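Local coordinates for protein Dye-decolorizing peroxidase (Irpex lacteus, PDB 7D8M) that probably acts as a heme-dependent peroxidase of the DyP type, using its bound heme b to oxidise substrates such as dyes with hydrogen peroxide, at residues Lys26-His31 against Trp147-Asp152; Thr116-Val121 against Gly432-Phe437; Val220-Lys225 against Ile428-Gly433. One frame throughout, in Å; residues are numbered along the deposited sequence.

Interaction 1 of 3, residues Lys26-His31 against Trp147-Asp152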
loop_
_atom_site.group_PDB
_atom_site.type_symbol
_atom_site.label_atom_id
_atom_site.label_comp_id
_atom_site.label_asym_id
_atom_site.label_seq_id
_atom_site.Cartn_x
_atom_site.Cartn_y
_atom_site.Cartn_z
ATOM N N LYS A 26 -3.199 -13.240 -6.711
ATOM C CA LYS A 26 -3.956 -14.042 -5.760
ATOM C C LYS A 26 -3.266 -13.995 -4.402
ATOM O O LYS A 26 -2.046 -14.160 -4.317
ATOM C CB LYS A 26 -4.056 -15.493 -6.248
ATOM C CG LYS A 26 -4.957 -16.412 -5.442
ATOM C CD LYS A 26 -5.076 -17.766 -6.159
ATOM C CE LYS A 26 -6.446 -18.382 -6.098
ATOM N NZ LYS A 26 -7.585 -17.520 -6.424
ATOM N N PHE A 27 -4.045 -13.776 -3.345
ATOM C CA PHE A 27 -3.545 -13.763 -1.974
ATOM C C PHE A 27 -4.084 -14.993 -1.266
ATOM O O PHE A 27 -5.302 -15.125 -1.099
ATOM C CB PHE A 27 -3.980 -12.492 -1.235
ATOM C CG PHE A 27 -3.394 -11.234 -1.797
ATOM C CD1 PHE A 27 -3.982 -10.609 -2.889
ATOM C CD2 PHE A 27 -2.251 -10.680 -1.243
ATOM C CE1 PHE A 27 -3.445 -9.443 -3.415
ATOM C CE2 PHE A 27 -1.696 -9.520 -1.761
ATOM C CZ PHE A 27 -2.293 -8.898 -2.850
ATOM N N VAL A 28 -3.186 -15.901 -0.861
ATOM C CA VAL A 28 -3.585 -17.139 -0.198
ATOM C C VAL A 28 -3.177 -17.039 1.265
ATOM O O VAL A 28 -1.998 -17.199 1.605
ATOM C CB VAL A 28 -2.966 -18.374 -0.863
ATOM C CG1 VAL A 28 -3.454 -19.646 -0.164
ATOM C CG2 VAL A 28 -3.335 -18.413 -2.343
ATOM N N PHE A 29 -4.153 -16.800 2.140
ATOM C CA PHE A 29 -3.901 -16.696 3.572
ATOM C C PHE A 29 -4.148 -18.055 4.219
ATOM O O PHE A 29 -5.147 -18.722 3.926
ATOM C CB PHE A 29 -4.788 -15.628 4.215
ATOM C CG PHE A 29 -4.575 -14.221 3.649
ATOM C CD1 PHE A 29 -3.590 -13.390 4.163
ATOM C CD2 PHE A 29 -5.351 -13.758 2.603
ATOM C CE1 PHE A 29 -3.388 -12.101 3.642
ATOM C CE2 PHE A 29 -5.167 -12.474 2.086
ATOM C CZ PHE A 29 -4.183 -11.648 2.605
ATOM N N PHE A 30 -3.243 -18.465 5.095
ATOM C CA PHE A 30 -3.286 -19.837 5.570
ATOM C C PHE A 30 -2.932 -19.911 7.043
ATOM O O PHE A 30 -2.279 -19.023 7.599
ATOM C CB PHE A 30 -2.327 -20.733 4.769
ATOM C CG PHE A 30 -0.883 -20.294 4.833
ATOM C CD1 PHE A 30 -0.063 -20.683 5.889
ATOM C CD2 PHE A 30 -0.341 -19.506 3.828
ATOM C CE1 PHE A 30 1.263 -20.276 5.949
ATOM C CE2 PHE A 30 0.983 -19.102 3.877
ATOM C CZ PHE A 30 1.788 -19.493 4.941
ATOM N N HIS A 31 -3.327 -21.033 7.643
ATOM C CA HIS A 31 -2.969 -21.424 8.995
ATOM C C HIS A 31 -2.140 -22.696 8.914
ATOM O O HIS A 31 -2.366 -23.536 8.036
ATOM C CB HIS A 31 -4.224 -21.674 9.836
ATOM C CG HIS A 31 -3.939 -22.140 11.229
ATOM N ND1 HIS A 31 -3.610 -21.273 12.247
ATOM C CD2 HIS A 31 -3.942 -23.381 11.776
ATOM C CE1 HIS A 31 -3.410 -21.959 13.358
ATOM N NE2 HIS A 31 -3.615 -23.238 13.102
ATOM N N TRP A 147 -1.723 -27.644 6.178
ATOM C CA TRP A 147 -2.192 -26.267 6.299
ATOM C C TRP A 147 -3.689 -26.209 6.046
ATOM O O TRP A 147 -4.312 -27.178 5.610
ATOM C CB TRP A 147 -1.439 -25.338 5.334
ATOM C CG TRP A 147 -1.905 -25.382 3.889
ATOM C CD1 TRP A 147 -2.677 -26.345 3.286
ATOM C CD2 TRP A 147 -1.610 -24.417 2.872
ATOM N NE1 TRP A 147 -2.891 -26.024 1.967
ATOM C CE2 TRP A 147 -2.243 -24.849 1.686
ATOM C CE3 TRP A 147 -0.887 -23.217 2.853
ATOM C CZ2 TRP A 147 -2.168 -24.126 0.496
ATOM C CZ3 TRP A 147 -0.806 -22.506 1.666
ATOM C CH2 TRP A 147 -1.446 -22.957 0.508
ATOM N N THR A 148 -4.265 -25.043 6.311
ATOM C CA THR A 148 -5.623 -24.720 5.911
ATOM C C THR A 148 -5.591 -23.343 5.267
ATOM O O THR A 148 -5.021 -22.410 5.837
ATOM C CB THR A 148 -6.580 -24.713 7.112
ATOM O OG1 THR A 148 -6.568 -26.002 7.739
ATOM C CG2 THR A 148 -8.004 -24.380 6.670
ATOM N N ILE A 149 -6.155 -23.221 4.073
ATOM C CA ILE A 149 -6.363 -21.900 3.496
ATOM C C ILE A 149 -7.567 -21.290 4.194
ATOM O O ILE A 149 -8.668 -21.850 4.153
ATOM C CB ILE A 149 -6.570 -21.970 1.978
ATOM C CG1 ILE A 149 -5.260 -22.371 1.300
ATOM C CG2 ILE A 149 -7.090 -20.604 1.450
ATOM C CD1 ILE A 149 -5.410 -22.805 -0.157
ATOM N N VAL A 150 -7.351 -20.169 4.875
ATOM C CA VAL A 150 -8.423 -19.521 5.619
ATOM C C VAL A 150 -9.045 -18.360 4.850
ATOM O O VAL A 150 -10.147 -17.919 5.208
ATOM C CB VAL A 150 -7.923 -19.050 7.001
ATOM C CG1 VAL A 150 -7.345 -20.243 7.789
ATOM C CG2 VAL A 150 -6.870 -17.986 6.843
ATOM N N TYR A 151 -8.388 -17.863 3.804
ATOM C CA TYR A 151 -8.938 -16.774 3.007
ATOM C C TYR A 151 -8.200 -16.741 1.680
ATOM O O TYR A 151 -6.967 -16.769 1.663
ATOM C CB TYR A 151 -8.798 -15.429 3.728
ATOM C CG TYR A 151 -9.556 -14.312 3.048
ATOM C CD1 TYR A 151 -10.895 -14.470 2.699
ATOM C CD2 TYR A 151 -8.939 -13.104 2.751
ATOM C CE1 TYR A 151 -11.599 -13.452 2.076
ATOM C CE2 TYR A 151 -9.633 -12.082 2.127
ATOM C CZ TYR A 151 -10.962 -12.264 1.794
ATOM O OH TYR A 151 -11.657 -11.261 1.168
ATOM N N ASP A 152 -8.946 -16.669 0.580
ATOM C CA ASP A 152 -8.381 -16.774 -0.768
ATOM C C ASP A 152 -8.942 -15.621 -1.596
ATOM O O ASP A 152 -10.094 -15.675 -2.032
ATOM C CB ASP A 152 -8.723 -18.132 -1.382
ATOM C CG ASP A 152 -7.931 -18.434 -2.643
ATOM O OD1 ASP A 152 -7.516 -17.487 -3.329
ATOM O OD2 ASP A 152 -7.734 -19.634 -2.961
#
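Phe29 and Tyr151 pair through their antiparallel backbones. Phe29 N donates to Tyr151 O at 2.9 Å, while Phe29 O takes a bond from Val150 N (2.8 Å) and a weak one from Tyr151 N. Two residues thus face one: a classic beta bulge, after which the register moves by one and Phe30 pairs with Ile149. His31 and Thr148 bond in both directions, His31 N reaching Thr148 O at 2.8 Å. Strand 147-156 thereby borders the four-stranded sheet of the dimeric alpha+beta barrel domain.

The apolar contacts fall on two faces. On one, the Phe29 and Tyr151 rings run side by side in nearly parallel planes (26°), slid so far that they meet chiefly at their CD2 atoms, 3.7 Å apart. On the other, the backbone brings Phe30 CB to Trp147 CE3 (3.5 Å), and chi1 of 59° turns the phenyl ring against the broad indole, two flat groups meeting obliquely. Branched Val28 brings CG1 to Ile149 CG1 at 3.6 Å, and Ile149 CG1 also lies over the indole rim.

Among the charges, Lys26 NZ, less surely placed, makes a weak salt bridge to Asp152 OD1; Asp154 also pairs with Lys26, and Arg136 with Asp152.

Interaction 2 of 3, residues Thr116-Val121 against Gly432-Phe437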
loop_
_atom_site.group_PDB
_atom_site.type_symbol
_atom_site.label_atom_id
_atom_site.label_comp_id
_atom_site.label_asym_id
_atom_site.label_seq_id
_atom_site.Cartn_x
_atom_site.Cartn_y
_atom_site.Cartn_z
ATOM N N THR A 116 -5.647 -14.197 15.517
ATOM C CA THR A 116 -4.257 -14.511 15.215
ATOM C C THR A 116 -4.155 -15.887 14.571
ATOM O O THR A 116 -3.127 -16.561 14.683
ATOM C CB THR A 116 -3.391 -14.428 16.473
ATOM O OG1 THR A 116 -3.900 -15.335 17.462
ATOM C CG2 THR A 116 -3.397 -13.005 17.039
ATOM N N ASN A 117 -5.227 -16.309 13.893
ATOM C CA ASN A 117 -5.236 -17.601 13.216
ATOM C C ASN A 117 -4.427 -17.573 11.925
ATOM O O ASN A 117 -3.908 -18.612 11.497
ATOM C CB ASN A 117 -6.674 -18.020 12.922
ATOM C CG ASN A 117 -6.791 -19.500 12.587
ATOM O OD1 ASN A 117 -6.424 -20.354 13.389
ATOM N ND2 ASN A 117 -7.311 -19.806 11.404
ATOM N N VAL A 118 -4.317 -16.410 11.287
ATOM C CA VAL A 118 -3.568 -16.309 10.040
ATOM C C VAL A 118 -2.078 -16.392 10.344
ATOM O O VAL A 118 -1.527 -15.560 11.076
ATOM C CB VAL A 118 -3.919 -15.017 9.290
ATOM C CG1 VAL A 118 -2.915 -14.767 8.157
ATOM C CG2 VAL A 118 -5.353 -15.098 8.761
ATOM N N ASP A 119 -1.421 -17.413 9.787
ATOM C CA ASP A 119 -0.002 -17.661 10.006
ATOM C C ASP A 119 0.878 -17.112 8.894
ATOM O O ASP A 119 2.076 -16.901 9.116
ATOM C CB ASP A 119 0.257 -19.178 10.145
ATOM C CG ASP A 119 -0.216 -19.733 11.479
ATOM O OD1 ASP A 119 -0.226 -18.982 12.474
ATOM O OD2 ASP A 119 -0.569 -20.929 11.538
ATOM N N GLY A 120 0.322 -16.866 7.716
ATOM C CA GLY A 120 1.112 -16.298 6.645
ATOM C C GLY A 120 0.278 -16.177 5.392
ATOM O O GLY A 120 -0.916 -16.506 5.370
ATOM N N VAL A 121 0.932 -15.718 4.333
ATOM C CA VAL A 121 0.246 -15.497 3.072
ATOM C C VAL A 121 1.202 -15.789 1.925
ATOM O O VAL A 121 2.384 -15.433 1.967
ATOM C CB VAL A 121 -0.307 -14.051 2.997
ATOM C CG1 VAL A 121 0.818 -13.035 3.216
ATOM C CG2 VAL A 121 -1.004 -13.827 1.675
ATOM N N GLY A 432 -9.968 -5.308 7.146
ATOM C CA GLY A 432 -8.917 -5.924 7.924
ATOM C C GLY A 432 -7.813 -6.566 7.097
ATOM O O GLY A 432 -7.758 -6.490 5.871
ATOM N N GLY A 433 -6.900 -7.194 7.822
ATOM C CA GLY A 433 -5.719 -7.790 7.218
ATOM C C GLY A 433 -4.769 -8.242 8.302
ATOM O O GLY A 433 -5.185 -8.523 9.429
ATOM N N GLU A 434 -3.484 -8.278 7.961
ATOM C CA GLU A 434 -2.494 -8.757 8.912
ATOM C C GLU A 434 -1.134 -8.172 8.555
ATOM O O GLU A 434 -0.886 -7.775 7.414
ATOM C CB GLU A 434 -2.471 -10.300 8.931
ATOM C CG GLU A 434 -1.599 -10.944 10.003
ATOM C CD GLU A 434 -1.921 -10.455 11.413
ATOM O OE1 GLU A 434 -2.648 -11.168 12.149
ATOM O OE2 GLU A 434 -1.441 -9.352 11.777
ATOM N N TYR A 435 -0.264 -8.106 9.557
ATOM C CA TYR A 435 1.128 -7.735 9.367
ATOM C C TYR A 435 1.962 -8.997 9.169
ATOM O O TYR A 435 1.859 -9.942 9.955
ATOM C CB TYR A 435 1.646 -6.964 10.581
ATOM C CG TYR A 435 0.891 -5.704 10.957
ATOM C CD1 TYR A 435 0.417 -4.818 9.987
ATOM C CD2 TYR A 435 0.687 -5.377 12.296
ATOM C CE1 TYR A 435 -0.273 -3.637 10.360
ATOM C CE2 TYR A 435 0.021 -4.207 12.673
ATOM C CZ TYR A 435 -0.456 -3.340 11.705
ATOM O OH TYR A 435 -1.115 -2.178 12.098
ATOM N N PHE A 436 2.789 -9.011 8.130
ATOM C CA PHE A 436 3.633 -10.157 7.829
ATOM C C PHE A 436 5.076 -9.695 7.697
ATOM O O PHE A 436 5.370 -8.496 7.612
ATOM C CB PHE A 436 3.201 -10.867 6.533
ATOM C CG PHE A 436 1.748 -11.258 6.485
ATOM C CD1 PHE A 436 1.346 -12.532 6.860
ATOM C CD2 PHE A 436 0.794 -10.375 6.012
ATOM C CE1 PHE A 436 0.012 -12.905 6.796
ATOM C CE2 PHE A 436 -0.537 -10.742 5.946
ATOM C CZ PHE A 436 -0.928 -12.009 6.330
ATOM N N PHE A 437 5.982 -10.669 7.676
ATOM C CA PHE A 437 7.392 -10.444 7.381
ATOM C C PHE A 437 7.771 -11.318 6.194
ATOM O O PHE A 437 7.552 -12.529 6.230
ATOM C CB PHE A 437 8.282 -10.772 8.583
ATOM C CG PHE A 437 9.747 -10.560 8.320
ATOM C CD1 PHE A 437 10.279 -9.272 8.278
ATOM C CD2 PHE A 437 10.593 -11.640 8.106
ATOM C CE1 PHE A 437 11.621 -9.066 8.023
ATOM C CE2 PHE A 437 11.941 -11.442 7.850
ATOM C CZ PHE A 437 12.458 -10.154 7.814
HETATM O O HOH W 1 -2.077 -13.590 12.889
#
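Val118 and Gly120 face Glu434 and Phe436 across a gap too wide for strand pairing, the CA atoms of Gly120 and Phe436 being 6.7 Å apart, so side chains, one glycine CA and a water make the contact. The Phe436 ring is its centre. Val121 CG1 stands over the middle of one ring face, 3.5 Å from the centroid and 4° off the normal, a well-centred CH-pi contact. It gets there because Val121 CG1 lies between its own backbone N and carbonyl carbon (chi1 56°). Glu434 CG rests on the opposite face toward the rim, while Val118 CG1 meets the ring edge at Phe436 CE1, 3.7 Å away.

Gly120, almost fully extended, lets its bare CA come within 3.6 Å of Phe436 CE1; it and Asp119 both face Phe30 in a classic beta bulge. Here the sheet holding strand 120-126 packs against the sheet holding strand 428-438, consistent with the two ferredoxin-like halves of DyP-type peroxidases.

The buried Glu434 carboxylate is well supplied with donors. Glu434 OE2 accepts from Tyr435 N at 2.8 Å through its anti lone pair, and also from Gln95 N at the start of helix 95-102, a helix end that would probably favour the charged form. One water donates both to Glu434 OE1 (2.6 Å) and to Val118 O (2.7 Å), bridging two oxygens that both act as acceptors toward it.

Interaction 3 of 3, residues Val220-Lys225 against Ile428-Gly433. With HEM (protoporphyrin IX containing Fe), chain B.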
loop_
_atom_site.group_PDB
_atom_site.type_symbol
_atom_site.label_atom_id
_atom_site.label_comp_id
_atom_site.label_asym_id
_atom_site.label_seq_id
_atom_site.Cartn_x
_atom_site.Cartn_y
_atom_site.Cartn_z
ATOM N N VAL A 220 2.662 -5.257 5.025
ATOM C CA VAL A 220 1.353 -4.912 5.571
ATOM C C VAL A 220 0.295 -5.214 4.521
ATOM O O VAL A 220 0.360 -4.691 3.402
ATOM C CB VAL A 220 1.278 -3.434 5.983
ATOM C CG1 VAL A 220 -0.158 -3.106 6.371
ATOM C CG2 VAL A 220 2.245 -3.134 7.125
ATOM N N PHE A 221 -0.696 -6.028 4.879
ATOM C CA PHE A 221 -1.838 -6.269 4.002
ATOM C C PHE A 221 -3.112 -5.682 4.599
ATOM O O PHE A 221 -3.412 -5.893 5.780
ATOM C CB PHE A 221 -2.056 -7.759 3.716
ATOM C CG PHE A 221 -3.275 -8.025 2.864
ATOM C CD1 PHE A 221 -3.171 -8.053 1.481
ATOM C CD2 PHE A 221 -4.529 -8.211 3.446
ATOM C CE1 PHE A 221 -4.282 -8.271 0.691
ATOM C CE2 PHE A 221 -5.653 -8.430 2.666
ATOM C CZ PHE A 221 -5.530 -8.460 1.280
ATOM N N ARG A 222 -3.874 -4.981 3.758
ATOM C CA ARG A 222 -5.190 -4.469 4.113
ATOM C C ARG A 222 -6.140 -4.717 2.956
ATOM O O ARG A 222 -5.849 -4.329 1.822
ATOM C CB ARG A 222 -5.155 -2.959 4.418
ATOM C CG ARG A 222 -4.190 -2.528 5.494
ATOM C CD ARG A 222 -4.833 -1.414 6.349
ATOM N NE ARG A 222 -5.490 -2.053 7.465
ATOM C CZ ARG A 222 -6.459 -1.555 8.211
ATOM N NH1 ARG A 222 -6.938 -0.320 8.035
ATOM N NH2 ARG A 222 -6.942 -2.332 9.168
ATOM N N LYS A 223 -7.267 -5.360 3.231
ATOM C CA LYS A 223 -8.368 -5.407 2.277
ATOM C C LYS A 223 -9.223 -4.159 2.484
ATOM O O LYS A 223 -9.941 -4.057 3.484
ATOM C CB LYS A 223 -9.200 -6.670 2.458
ATOM C CG LYS A 223 -10.341 -6.759 1.463
ATOM C CD LYS A 223 -11.062 -8.100 1.529
ATOM C CE LYS A 223 -12.183 -8.163 0.507
ATOM N NZ LYS A 223 -13.369 -7.366 0.947
ATOM N N LEU A 224 -9.158 -3.216 1.532
ATOM C CA LEU A 224 -9.822 -1.912 1.644
ATOM C C LEU A 224 -10.955 -1.839 0.625
ATOM O O LEU A 224 -10.723 -1.629 -0.569
ATOM C CB LEU A 224 -8.820 -0.777 1.452
ATOM C CG LEU A 224 -7.652 -0.803 2.448
ATOM C CD1 LEU A 224 -6.661 0.304 2.143
ATOM C CD2 LEU A 224 -8.138 -0.730 3.907
ATOM N N LYS A 225 -12.176 -2.041 1.111
ATOM C CA LYS A 225 -13.369 -1.982 0.276
ATOM C C LYS A 225 -13.665 -0.541 -0.130
ATOM O O LYS A 225 -13.528 0.376 0.678
ATOM C CB LYS A 225 -14.549 -2.566 1.046
ATOM C CG LYS A 225 -15.897 -2.456 0.370
ATOM C CD LYS A 225 -17.006 -2.786 1.376
ATOM C CE LYS A 225 -18.115 -3.637 0.768
ATOM N NZ LYS A 225 -18.766 -4.475 1.819
ATOM N N ILE A 428 -14.012 4.397 1.886
ATOM C CA ILE A 428 -13.101 3.270 2.002
ATOM C C ILE A 428 -13.367 2.622 3.348
ATOM O O ILE A 428 -13.338 3.297 4.384
ATOM C CB ILE A 428 -11.636 3.721 1.885
ATOM C CG1 ILE A 428 -11.356 4.196 0.459
ATOM C CG2 ILE A 428 -10.691 2.594 2.282
ATOM C CD1 ILE A 428 -10.028 4.856 0.311
ATOM N N ILE A 429 -13.652 1.328 3.332
ATOM C CA ILE A 429 -14.000 0.593 4.541
ATOM C C ILE A 429 -12.979 -0.515 4.700
ATOM O O ILE A 429 -12.792 -1.327 3.784
ATOM C CB ILE A 429 -15.433 0.041 4.476
ATOM C CG1 ILE A 429 -16.425 1.209 4.493
ATOM C CG2 ILE A 429 -15.704 -0.873 5.648
ATOM C CD1 ILE A 429 -17.830 0.810 4.196
ATOM N N SER A 430 -12.292 -0.524 5.837
ATOM C CA SER A 430 -11.304 -1.560 6.108
ATOM C C SER A 430 -12.000 -2.876 6.409
ATOM O O SER A 430 -12.809 -2.952 7.337
ATOM C CB SER A 430 -10.415 -1.162 7.282
ATOM O OG SER A 430 -9.522 -2.218 7.602
ATOM N N ASN A 431 -11.698 -3.904 5.618
ATOM C CA ASN A 431 -12.089 -5.269 5.941
ATOM C C ASN A 431 -10.972 -6.020 6.650
ATOM O O ASN A 431 -11.005 -7.254 6.714
ATOM C CB ASN A 431 -12.511 -6.033 4.677
ATOM C CG ASN A 431 -13.742 -5.432 3.998
ATOM O OD1 ASN A 431 -13.864 -5.476 2.780
ATOM N ND2 ASN A 431 -14.663 -4.885 4.786
ATOM N N GLY A 432 -9.968 -5.308 7.146
ATOM C CA GLY A 432 -8.917 -5.924 7.924
ATOM C C GLY A 432 -7.813 -6.566 7.097
ATOM O O GLY A 432 -7.758 -6.490 5.871
ATOM N N GLY A 433 -6.900 -7.194 7.822
ATOM C CA GLY A 433 -5.719 -7.790 7.218
ATOM C C GLY A 433 -4.769 -8.242 8.302
ATOM O O GLY A 433 -5.185 -8.523 9.429
HETATM C CHA HEM B . -0.671 7.512 -3.270
HETATM C CHB HEM B . -5.206 5.863 -3.757
HETATM C CHC HEM B . -4.801 3.587 0.518
HETATM C CHD HEM B . -0.468 5.650 1.219
HETATM C C1A HEM B . -1.919 7.253 -3.791
HETATM C C2A HEM B . -2.404 7.661 -5.096
HETATM C C3A HEM B . -3.657 7.189 -5.231
HETATM C C4A HEM B . -3.999 6.473 -4.021
HETATM C CMA HEM B . -4.606 7.352 -6.432
HETATM C CAA HEM B . -1.584 8.484 -6.126
HETATM C CBA HEM B . -0.777 7.551 -7.028
HETATM C CGA HEM B . 0.676 7.483 -6.602
HETATM O O1A HEM B . 1.227 8.520 -6.162
HETATM O O2A HEM B . 1.299 6.392 -6.728
HETATM C C1B HEM B . -5.467 5.077 -2.660
HETATM C C2B HEM B . -6.663 4.289 -2.471
HETATM C C3B HEM B . -6.552 3.670 -1.280
HETATM C C4B HEM B . -5.281 4.034 -0.698
HETATM C CMB HEM B . -7.839 4.254 -3.490
HETATM C CAB HEM B . -7.525 2.684 -0.586
HETATM C CBB HEM B . -8.482 2.011 -1.235
HETATM C C1C HEM B . -3.626 3.994 1.127
HETATM C C2C HEM B . -3.192 3.679 2.477
HETATM C C3C HEM B . -1.984 4.248 2.668
HETATM C C4C HEM B . -1.636 4.956 1.449
HETATM C CMC HEM B . -4.015 2.806 3.455
HETATM C CAC HEM B . -1.073 4.250 3.923
HETATM C CBC HEM B . -1.541 4.060 5.169
HETATM C C1D HEM B . -0.098 6.225 0.022
HETATM C C2D HEM B . 1.221 6.721 -0.339
HETATM C C3D HEM B . 1.160 7.236 -1.568
HETATM C C4D HEM B . -0.203 7.086 -2.044
HETATM C CMD HEM B . 2.488 6.686 0.532
HETATM C CAD HEM B . 2.327 7.884 -2.338
HETATM C CBD HEM B . 2.369 9.375 -1.989
HETATM C CGD HEM B . 3.556 10.066 -2.624
HETATM O O1D HEM B . 3.386 11.218 -3.103
HETATM O O2D HEM B . 4.670 9.471 -2.665
HETATM N NA HEM B . -2.917 6.541 -3.164
HETATM N NB HEM B . -4.637 4.902 -1.561
HETATM N NC HEM B . -2.659 4.778 0.542
HETATM N ND HEM B . -0.944 6.447 -1.051
HETATM FE FE HEM B . -2.871 5.788 -1.228
HETATM O O HOH W 2 -17.823 -3.918 4.796
#
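Ser430 OG lies over one face of the Arg222 guanidinium, 3.0 Å from Arg222 NH2 but at too poor an angle for a hydrogen bond; both groups bond instead to Asp104. The serine oxygen also accepts from Gly432 N, closing an ST turn. At the edge of the Phe221 ring, near its plane, is Gly433 CA, 4.0 Å from Phe221 CD2. Glycine suits this place, since a CB on Gly433 would run into Phe221 O.

Lys223 N donates to Gly432 O at 2.9 Å, and Lys225 and Ile429 bond in both directions in this antiparallel pair. The Lys223 chain is straight up to CE and turns only at its end (chi4 -76°), bringing Lys223 NZ to Asn431 OD1 at 2.7 Å, tilted 29° from the amide plane. NZ also forms salt bridges with Asp357 and Glu110 and a hydrogen bond with Tyr340 OH. A methionine here would probably keep much of the chain's packing but leave Asn431 OD1 without this donor and two carboxylates without this lysine's charge.

Apolar Leu224 and Ile428 form part of the heme pocket. Ile428 CD1 touches the vinyl carbon CAB of the heme at 3.4 Å, and Leu224 CD1 reaches the same CAB at 3.7 Å.

Strand 428-438 is outermost in its sheet, strand 217-226 lies between it and strand 359-366, and helix 373-381 packs on Val220 and Arg222.

Overall arrangement
From the N terminus, strand 24-32 comes first, and interaction 1 closes a loop of 115 residues when strand 147-156 joins it. Segment 116-121 lies inside that loop, yet its partner in interaction 2 comes some 310 residues later, so interactions 1 and 2 cross; they also touch, through His31 ND1 to Asn117 O. Interaction 3 opens only after interaction 1 has closed, linking 220-225 to 428-433 within the second sheet and beside the heme. It opens inside the span of interaction 2 and both end on strand 428-438, sharing Gly432 and Gly433. Interactions 1 and 3 thus each build one sheet, while interaction 2, helped by Phe27 and Phe29 against Phe221, joins the sheets.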